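Aminotransferase TlmJ (Streptoalloteichus hindustanus, PDB 5UID) probably catalyses pyridoxal phosphate-dependent amino-group transfer as a member of the DegT/DnrJ/EryC1 aminotransferase family, and probably acts in natural product biosynthesis. Local coordinates at residues S68-G73 with F241-I246; A90-A95 with S337-E342; G135-D140 with F302-M307. All blocks are in the same frame, centred on the assembly; numbering follows the deposited sequence.

Contact 1 of 3, residues S68-G73 with F241-I246; sequences SMELLG and FGRRSI
E70 and R243 carry the whole of this contact, through one carboxylate oxygen and one end of a guanidinium group. OE2 of E70 lies at the edge of the guanidinium of R243, near its plane, and accepts N-H groups from both terminal nitrogens: NH1 of R243 donates to OE2 of E70 at 3.1 Å with a moderately bent bond (149°), while NH2 of R243 reaches the same OE2 only weakly, at 3.3 Å. NH1 meets the syn lone pair of the oxygen. Because the two flat groups stand 73° apart, this is a forked salt bridge onto a single oxygen and not the coplanar, two-oxygen pairing of the textbook. R243 is folded at chi3 (-59°), a bend that turns its guanidinium round to face the helix.

The two side chains span the separation between the backbones, whose nearest CA atoms, those of E70 and G242, are 9.9 Å apart. In this fold type I architecture, helix 61-72 lies against the central mixed sheet and ends in a Schellman motif at G73, whose N returns to E70 O at 3.0 Å and, weakly, to M69 O. E70 therefore sits in the last turn, with its carboxylate directed to the loop that leads into helix 249-280.

The tight side of the contact belongs to R243, which is buried: its NH2 has a stronger partner in E63, which also accepts a bond from S245 OG, and its chain packs on F66 of the second subunit. E70 forms the looser side, partly exposed, its chain resting on L211 and R97. Beyond R243 the loop turns to the second subunit, where R244 forms a salt bridge with D193 of that subunit, a residue of the pyridoxal phosphate pocket.

Contact 2 of 3, residues A90-A95 with S337-E342; sequences AANAIA and SAYGHE
Y339 reaches helix 88-95 with its ring and its hydroxyl, and each finds a different neighbour one residue apart. CB of A91 sits over one face of the ring, 4.0 Å from the centroid of Y339 and 28° off the ring normal, a CH-pi contact displaced toward the hydroxyl side; CE1 of Y339 is 3.7 Å from that methyl. At the ring edge, OH of Y339 donates to OD1 of N92 over 2.8 Å. The donor stands above the carbonyl plane of the amide, and the C=O...O angle is 138°, so the bond is short without following an ideal lone-pair direction.

The chi1 of N92 (-79°) places CG beside its own backbone N, opposite the carbonyl carbon, a torsion that brings OD1 round to the tyrosine hydroxyl, although the CB of N92 does not itself point at the ring. In the next shell, ND2 of N92 donates to G242 O of the second subunit and, weakly, to L214 O of that subunit, which settles which way round the amide lies, while L333 touches both A91 and Y339 and V238 of the second subunit packs on the tyrosine. A phenylalanine in place of Y339 would probably keep the ring over A91 but leave N92 OD1, a buried oxygen, without this hydrogen-bond donor.

Farther out, the helix is the middle of a beta-alpha-beta crossover between parallel strands 79-83 and 100-104, neighbours at one end of the central sheet. A90 and I94 touch L82 of the first strand and A91 meets F103 of the second, with F66 of helix 61-72 covering another flank at N92 and A93. The loop bearing Y339 runs between helices 309-321 and 346-354.

Contact 3 of 3, residues G135-D140 with F302-M307; sequences GGYPGD and FYWVRM. With SO4 (sulfate ion), chain F.
One face of the Y137 ring receives the CH2 corner of W304, which comes in edge-on, 3.6 Å from CD1 of Y137. The planes stand 77° apart, with 5.1 Å between the Y137 centroid and that of the six-membered ring of W304: a T-shaped pair, offset toward the rim of the tyrosine. With chi1 at 65°, the indole is held between its own backbone N and carbonyl carbon, and this turns its benzo edge to Y137.

G135 slots in beside them, its CA 3.5 Å from CD2 of F302 and 4.1 Å from CZ3 of W304. A CB at G135 would clash with the indole, and its positive phi also favours glycine. F302 N adds a weak hydrogen bond to G135 O.

Strand 303-306, paired with strand 355-358, is thus pressed against the loop that follows strand 126-132 of the main sheet. Beyond the packing, R306 holds a sulfate, probably from the crystallisation liquor, through NH1 to O3 (2.9 Å) and NH2 to O4 (3.1 Å), NH2 also bonding C288 O. With W304 NE1 bonded to A109 O and Y137 OH to P290 O, the rings pack against their neighbours without leaving these polar groups unpaired, and both are probably held in rotation.

Contacts 1 and 2 lie side by side, their centres about 19 Å apart, and touch where CB of M69 meets O of A93 at 3.6 Å, helix 61-72 against helix 88-95; both also reach the second subunit. Contact 3 stands apart, its centre about 31 Å from that of contact 1 across the chain's centre and about 24 Å from that of contact 2, with no part in the dimer interface. The six segments run 68-73, 90-95, 135-140, 241-246, 302-307, 337-342, so contact 3 is nested within contact 2 and contact 1 crosses both. Three early segments around the seven-stranded sheet are thereby each tied to a later part of the chain.

Contact 1 of 3, residues S68-G73 with F241-I246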
loop_
_atom_site.group_PDB
_atom_site.type_symbol
_atom_site.label_atom_id
_atom_site.label_comp_id
_atom_site.label_asym_id
_atom_site.label_seq_id
_atom_site.Cartn_x
_atom_site.Cartn_y
_atom_site.Cartn_z
ATOM N N SER A 68 -1.969 9.932 9.720
ATOM C CA SER A 68 -1.800 11.131 10.536
ATOM C C SER A 68 -3.128 11.584 11.132
ATOM O O SER A 68 -3.184 12.004 12.293
ATOM C CB SER A 68 -1.166 12.250 9.707
ATOM O OG SER A 68 -2.048 12.704 8.699
HETATM N N MSE A 69 -4.209 11.495 10.361
HETATM C CA MSE A 69 -5.531 11.851 10.868
HETATM C C MSE A 69 -5.976 10.866 11.946
HETATM O O MSE A 69 -6.710 11.232 12.864
HETATM C CB MSE A 69 -6.556 11.897 9.733
HETATM C CG MSE A 69 -6.311 13.010 8.715
HETATM SE SE MSE A 69 -6.272 14.797 9.518
HETATM C CE MSE A 69 -4.418 15.258 9.131
ATOM N N GLU A 70 -5.531 9.613 11.831
ATOM C CA GLU A 70 -5.814 8.632 12.874
ATOM C C GLU A 70 -5.011 8.930 14.134
ATOM O O GLU A 70 -5.560 8.947 15.243
ATOM C CB GLU A 70 -5.515 7.219 12.368
ATOM C CG GLU A 70 -6.445 6.737 11.266
ATOM C CD GLU A 70 -6.020 5.400 10.688
ATOM O OE1 GLU A 70 -5.109 4.765 11.259
ATOM O OE2 GLU A 70 -6.596 4.984 9.660
ATOM N N LEU A 71 -3.709 9.178 13.980
ATOM C CA LEU A 71 -2.854 9.420 15.138
ATOM C C LEU A 71 -3.262 10.690 15.874
ATOM O O LEU A 71 -3.188 10.753 17.107
ATOM C CB LEU A 71 -1.392 9.496 14.700
ATOM C CG LEU A 71 -0.810 8.195 14.141
ATOM C CD1 LEU A 71 0.511 8.458 13.450
ATOM C CD2 LEU A 71 -0.638 7.171 15.252
ATOM N N LEU A 72 -3.698 11.714 15.136
ATOM C CA LEU A 72 -4.122 12.958 15.767
ATOM C C LEU A 72 -5.482 12.831 16.441
ATOM O O LEU A 72 -5.844 13.696 17.243
ATOM C CB LEU A 72 -4.148 14.086 14.736
ATOM C CG LEU A 72 -2.788 14.544 14.205
ATOM C CD1 LEU A 72 -2.970 15.563 13.093
ATOM C CD2 LEU A 72 -1.941 15.121 15.327
ATOM N N GLY A 73 -6.238 11.782 16.133
ATOM C CA GLY A 73 -7.494 11.539 16.814
ATOM C C GLY A 73 -8.668 12.352 16.325
ATOM O O GLY A 73 -9.588 12.622 17.104
ATOM N N PHE A 241 -6.497 -1.496 15.615
ATOM C CA PHE A 241 -6.966 -2.282 14.474
ATOM C C PHE A 241 -6.388 -1.724 13.170
ATOM O O PHE A 241 -7.098 -1.297 12.260
ATOM C CB PHE A 241 -8.490 -2.306 14.452
ATOM C CG PHE A 241 -9.107 -2.831 15.720
ATOM C CD1 PHE A 241 -8.649 -4.005 16.295
ATOM C CD2 PHE A 241 -10.136 -2.142 16.343
ATOM C CE1 PHE A 241 -9.212 -4.490 17.463
ATOM C CE2 PHE A 241 -10.702 -2.620 17.511
ATOM C CZ PHE A 241 -10.239 -3.797 18.072
ATOM N N GLY A 242 -5.054 -1.746 13.091
ATOM C CA GLY A 242 -4.370 -1.099 11.996
ATOM C C GLY A 242 -4.311 -1.941 10.735
ATOM O O GLY A 242 -4.402 -3.170 10.757
ATOM N N ARG A 243 -4.161 -1.245 9.610
ATOM C CA ARG A 243 -3.913 -1.881 8.324
ATOM C C ARG A 243 -2.433 -2.245 8.229
ATOM O O ARG A 243 -1.663 -2.078 9.179
ATOM C CB ARG A 243 -4.342 -0.962 7.181
ATOM C CG ARG A 243 -5.815 -0.598 7.185
ATOM C CD ARG A 243 -6.155 0.399 6.085
ATOM N NE ARG A 243 -5.382 1.631 6.216
ATOM C CZ ARG A 243 -5.747 2.670 6.962
ATOM N NH1 ARG A 243 -6.881 2.632 7.651
ATOM N NH2 ARG A 243 -4.977 3.747 7.021
ATOM N N ARG A 244 -2.016 -2.747 7.070
ATOM C CA ARG A 244 -0.604 -2.987 6.777
ATOM C C ARG A 244 -0.148 -1.849 5.873
ATOM O O ARG A 244 -0.477 -1.813 4.684
ATOM C CB ARG A 244 -0.400 -4.353 6.130
ATOM C CG ARG A 244 1.055 -4.795 6.036
ATOM C CD ARG A 244 1.147 -6.199 5.472
ATOM N NE ARG A 244 2.522 -6.669 5.304
ATOM C CZ ARG A 244 3.236 -6.514 4.192
ATOM N NH1 ARG A 244 2.709 -5.887 3.148
ATOM N NH2 ARG A 244 4.474 -6.988 4.119
ATOM N N SER A 245 0.609 -0.914 6.442
ATOM C CA SER A 245 0.909 0.356 5.796
ATOM C C SER A 245 2.407 0.549 5.581
ATOM O O SER A 245 2.888 1.680 5.513
ATOM C CB SER A 245 0.342 1.510 6.621
ATOM O OG SER A 245 -1.020 1.286 6.940
ATOM N N ILE A 246 3.153 -0.542 5.468
ATOM C CA ILE A 246 4.601 -0.481 5.380
ATOM C C ILE A 246 5.025 -0.583 3.922
ATOM O O ILE A 246 4.254 -0.976 3.042
ATOM C CB ILE A 246 5.266 -1.590 6.222
ATOM C CG1 ILE A 246 4.803 -2.970 5.743
ATOM C CG2 ILE A 246 4.958 -1.394 7.697
ATOM C CD1 ILE A 246 5.532 -4.126 6.396
#

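Contact 2 of 3, residues A90-A95 with S337-E342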
loop_
_atom_site.group_PDB
_atom_site.type_symbol
_atom_site.label_atom_id
_atom_site.label_comp_id
_atom_site.label_asym_id
_atom_site.label_seq_id
_atom_site.Cartn_x
_atom_site.Cartn_y
_atom_site.Cartn_z
ATOM N N ALA A 90 -6.027 13.716 0.766
ATOM C CA ALA A 90 -5.972 14.474 2.010
ATOM C C ALA A 90 -7.369 14.729 2.561
ATOM O O ALA A 90 -7.600 14.603 3.769
ATOM C CB ALA A 90 -5.231 15.794 1.796
ATOM N N ALA A 91 -8.313 15.090 1.691
ATOM C CA ALA A 91 -9.682 15.307 2.144
ATOM C C ALA A 91 -10.352 13.991 2.514
ATOM O O ALA A 91 -11.134 13.934 3.470
ATOM C CB ALA A 91 -10.484 16.039 1.068
ATOM N N ASN A 92 -10.061 12.924 1.767
ATOM C CA ASN A 92 -10.610 11.614 2.103
ATOM C C ASN A 92 -10.101 11.139 3.457
ATOM O O ASN A 92 -10.844 10.514 4.223
ATOM C CB ASN A 92 -10.264 10.600 1.009
ATOM C CG ASN A 92 -11.161 10.724 -0.212
ATOM O OD1 ASN A 92 -12.014 11.609 -0.286
ATOM N ND2 ASN A 92 -10.968 9.834 -1.181
ATOM N N ALA A 93 -8.837 11.436 3.775
ATOM C CA ALA A 93 -8.294 11.053 5.074
ATOM C C ALA A 93 -9.051 11.718 6.215
ATOM O O ALA A 93 -9.136 11.158 7.313
ATOM C CB ALA A 93 -6.808 11.404 5.146
ATOM N N ILE A 94 -9.612 12.903 5.973
ATOM C CA ILE A 94 -10.373 13.604 7.001
ATOM C C ILE A 94 -11.780 13.033 7.115
ATOM O O ILE A 94 -12.232 12.659 8.203
ATOM C CB ILE A 94 -10.399 15.114 6.698
ATOM C CG1 ILE A 94 -8.975 15.681 6.692
ATOM C CG2 ILE A 94 -11.279 15.854 7.705
ATOM C CD1 ILE A 94 -8.824 16.935 5.860
ATOM N N ALA A 95 -12.493 12.953 5.990
ATOM C CA ALA A 95 -13.888 12.535 6.013
ATOM C C ALA A 95 -14.064 11.063 6.372
ATOM O O ALA A 95 -15.132 10.687 6.864
ATOM C CB ALA A 95 -14.540 12.824 4.659
ATOM N N SER A 337 -19.084 17.486 -4.448
ATOM C CA SER A 337 -20.265 17.455 -3.592
ATOM C C SER A 337 -20.159 16.449 -2.451
ATOM O O SER A 337 -20.964 16.511 -1.516
ATOM C CB SER A 337 -21.506 17.150 -4.434
ATOM O OG SER A 337 -21.336 15.948 -5.164
ATOM N N ALA A 338 -19.196 15.526 -2.498
ATOM C CA ALA A 338 -19.124 14.492 -1.470
ATOM C C ALA A 338 -18.742 15.061 -0.109
ATOM O O ALA A 338 -19.119 14.496 0.924
ATOM C CB ALA A 338 -18.133 13.405 -1.887
ATOM N N TYR A 339 -18.008 16.175 -0.079
ATOM C CA TYR A 339 -17.503 16.735 1.170
ATOM C C TYR A 339 -18.473 17.719 1.814
ATOM O O TYR A 339 -18.044 18.603 2.566
ATOM C CB TYR A 339 -16.146 17.400 0.935
ATOM C CG TYR A 339 -15.144 16.498 0.252
ATOM C CD1 TYR A 339 -14.663 15.358 0.885
ATOM C CD2 TYR A 339 -14.677 16.789 -1.021
ATOM C CE1 TYR A 339 -13.745 14.530 0.265
ATOM C CE2 TYR A 339 -13.759 15.967 -1.650
ATOM C CZ TYR A 339 -13.297 14.840 -1.002
ATOM O OH TYR A 339 -12.384 14.022 -1.628
ATOM N N GLY A 340 -19.769 17.591 1.543
ATOM C CA GLY A 340 -20.759 18.434 2.179
ATOM C C GLY A 340 -20.854 19.811 1.550
ATOM O O GLY A 340 -20.163 20.152 0.590
ATOM N N HIS A 341 -21.739 20.622 2.125
ATOM C CA HIS A 341 -21.997 21.957 1.602
ATOM C C HIS A 341 -20.817 22.875 1.896
ATOM O O HIS A 341 -20.463 23.094 3.060
ATOM C CB HIS A 341 -23.279 22.520 2.213
ATOM N N GLU A 342 -20.204 23.401 0.842
ATOM C CA GLU A 342 -19.142 24.387 0.956
ATOM C C GLU A 342 -19.620 25.714 0.383
ATOM O O GLU A 342 -20.620 25.784 -0.336
ATOM C CB GLU A 342 -17.873 23.923 0.229
ATOM C CG GLU A 342 -17.388 22.533 0.623
ATOM C CD GLU A 342 -16.773 22.487 2.009
ATOM O OE1 GLU A 342 -16.375 23.553 2.528
ATOM O OE2 GLU A 342 -16.684 21.380 2.583
#

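Contact 3 of 3, residues G135-D140 with F302-M307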
loop_
_atom_site.group_PDB
_atom_site.type_symbol
_atom_site.label_atom_id
_atom_site.label_comp_id
_atom_site.label_asym_id
_atom_site.label_seq_id
_atom_site.Cartn_x
_atom_site.Cartn_y
_atom_site.Cartn_z
ATOM N N GLY A 135 3.475 23.026 -6.488
ATOM C CA GLY A 135 4.520 23.004 -7.486
ATOM C C GLY A 135 5.928 22.941 -6.948
ATOM O O GLY A 135 6.876 22.964 -7.743
ATOM N N GLY A 136 6.101 22.839 -5.631
ATOM C CA GLY A 136 7.393 22.938 -4.997
ATOM C C GLY A 136 7.631 24.253 -4.286
ATOM O O GLY A 136 8.543 24.337 -3.454
ATOM N N TYR A 137 6.846 25.277 -4.598
ATOM C CA TYR A 137 6.926 26.549 -3.890
ATOM C C TYR A 137 6.432 26.362 -2.464
ATOM O O TYR A 137 5.291 25.923 -2.267
ATOM C CB TYR A 137 6.085 27.612 -4.590
ATOM C CG TYR A 137 6.737 28.287 -5.775
ATOM C CD1 TYR A 137 7.401 27.553 -6.748
ATOM C CD2 TYR A 137 6.658 29.667 -5.932
ATOM C CE1 TYR A 137 7.988 28.177 -7.838
ATOM C CE2 TYR A 137 7.238 30.297 -7.016
ATOM C CZ TYR A 137 7.903 29.549 -7.967
ATOM O OH TYR A 137 8.482 30.179 -9.048
ATOM N N PRO A 138 7.239 26.670 -1.447
ATOM C CA PRO A 138 6.749 26.534 -0.066
ATOM C C PRO A 138 5.592 27.459 0.264
ATOM O O PRO A 138 4.748 27.105 1.096
ATOM C CB PRO A 138 7.988 26.855 0.776
ATOM C CG PRO A 138 9.148 26.577 -0.129
ATOM C CD PRO A 138 8.681 26.963 -1.500
ATOM N N GLY A 139 5.525 28.635 -0.355
ATOM C CA GLY A 139 4.408 29.529 -0.111
ATOM C C GLY A 139 4.514 30.231 1.234
ATOM O O GLY A 139 5.599 30.563 1.711
ATOM N N ASP A 140 3.356 30.452 1.851
ATOM C CA ASP A 140 3.266 31.105 3.157
ATOM C C ASP A 140 3.444 30.119 4.305
ATOM O O ASP A 140 2.817 30.262 5.360
ATOM C CB ASP A 140 1.931 31.834 3.273
ATOM C CG ASP A 140 2.014 33.063 4.154
ATOM O OD1 ASP A 140 3.142 33.537 4.405
ATOM O OD2 ASP A 140 0.953 33.554 4.596
ATOM N N PHE A 302 5.751 21.463 -10.583
ATOM C CA PHE A 302 4.847 22.006 -11.584
ATOM C C PHE A 302 5.469 23.235 -12.230
ATOM O O PHE A 302 6.168 24.014 -11.574
ATOM C CB PHE A 302 3.493 22.426 -10.983
ATOM C CG PHE A 302 2.687 21.298 -10.418
ATOM C CD1 PHE A 302 2.687 20.050 -11.014
ATOM C CD2 PHE A 302 1.908 21.497 -9.288
ATOM C CE1 PHE A 302 1.931 19.019 -10.488
ATOM C CE2 PHE A 302 1.154 20.468 -8.755
ATOM C CZ PHE A 302 1.165 19.228 -9.357
ATOM N N TYR A 303 5.199 23.413 -13.519
ATOM C CA TYR A 303 5.370 24.708 -14.174
ATOM C C TYR A 303 3.991 25.128 -14.666
ATOM O O TYR A 303 3.547 24.704 -15.738
ATOM C CB TYR A 303 6.383 24.655 -15.312
ATOM C CG TYR A 303 6.755 26.038 -15.792
ATOM C CD1 TYR A 303 7.802 26.738 -15.205
ATOM C CD2 TYR A 303 6.040 26.661 -16.807
ATOM C CE1 TYR A 303 8.139 28.009 -15.629
ATOM C CE2 TYR A 303 6.368 27.933 -17.236
ATOM C CZ TYR A 303 7.420 28.601 -16.642
ATOM O OH TYR A 303 7.755 29.865 -17.066
ATOM N N TRP A 304 3.310 25.953 -13.878
ATOM C CA TRP A 304 1.939 26.352 -14.162
ATOM C C TRP A 304 1.921 27.731 -14.807
ATOM O O TRP A 304 2.578 28.660 -14.325
ATOM C CB TRP A 304 1.093 26.345 -12.887
ATOM C CG TRP A 304 1.505 27.356 -11.848
ATOM C CD1 TRP A 304 0.905 28.555 -11.591
ATOM C CD2 TRP A 304 2.598 27.249 -10.926
ATOM N NE1 TRP A 304 1.555 29.200 -10.568
ATOM C CE2 TRP A 304 2.598 28.421 -10.142
ATOM C CE3 TRP A 304 3.576 26.276 -10.686
ATOM C CZ2 TRP A 304 3.539 28.647 -9.137
ATOM C CZ3 TRP A 304 4.509 26.504 -9.689
ATOM C CH2 TRP A 304 4.483 27.679 -8.926
ATOM N N VAL A 305 1.180 27.854 -15.900
ATOM C CA VAL A 305 0.978 29.128 -16.571
ATOM C C VAL A 305 -0.492 29.496 -16.454
ATOM O O VAL A 305 -1.368 28.626 -16.383
ATOM C CB VAL A 305 1.420 29.080 -18.048
ATOM C CG1 VAL A 305 2.933 28.947 -18.145
ATOM C CG2 VAL A 305 0.733 27.930 -18.769
ATOM N N ARG A 306 -0.760 30.799 -16.430
ATOM C CA ARG A 306 -2.108 31.318 -16.264
ATOM C C ARG A 306 -2.536 32.079 -17.511
ATOM O O ARG A 306 -1.742 32.812 -18.110
ATOM C CB ARG A 306 -2.194 32.231 -15.039
ATOM C CG ARG A 306 -2.107 31.496 -13.710
ATOM C CD ARG A 306 -1.786 32.465 -12.586
ATOM N NE ARG A 306 -0.380 32.856 -12.609
ATOM C CZ ARG A 306 0.078 34.037 -12.205
ATOM N NH1 ARG A 306 -0.762 34.961 -11.757
ATOM N NH2 ARG A 306 1.377 34.297 -12.261
HETATM N N MSE A 307 -3.795 31.902 -17.893
HETATM C CA MSE A 307 -4.348 32.571 -19.062
HETATM C C MSE A 307 -5.849 32.781 -18.881
HETATM O O MSE A 307 -6.419 32.352 -17.878
HETATM C CB MSE A 307 -4.057 31.762 -20.327
HETATM C CG MSE A 307 -4.710 30.390 -20.355
HETATM SE SE MSE A 307 -3.831 29.157 -21.592
HETATM C CE MSE A 307 -2.376 28.563 -20.447
HETATM S S SO4 F . 1.554 37.735 -10.873
HETATM O O1 SO4 F . 2.025 39.113 -10.980
HETATM O O2 SO4 F . 0.915 37.540 -9.576
HETATM O O3 SO4 F . 0.591 37.469 -11.938
HETATM O O4 SO4 F . 2.687 36.822 -10.999
#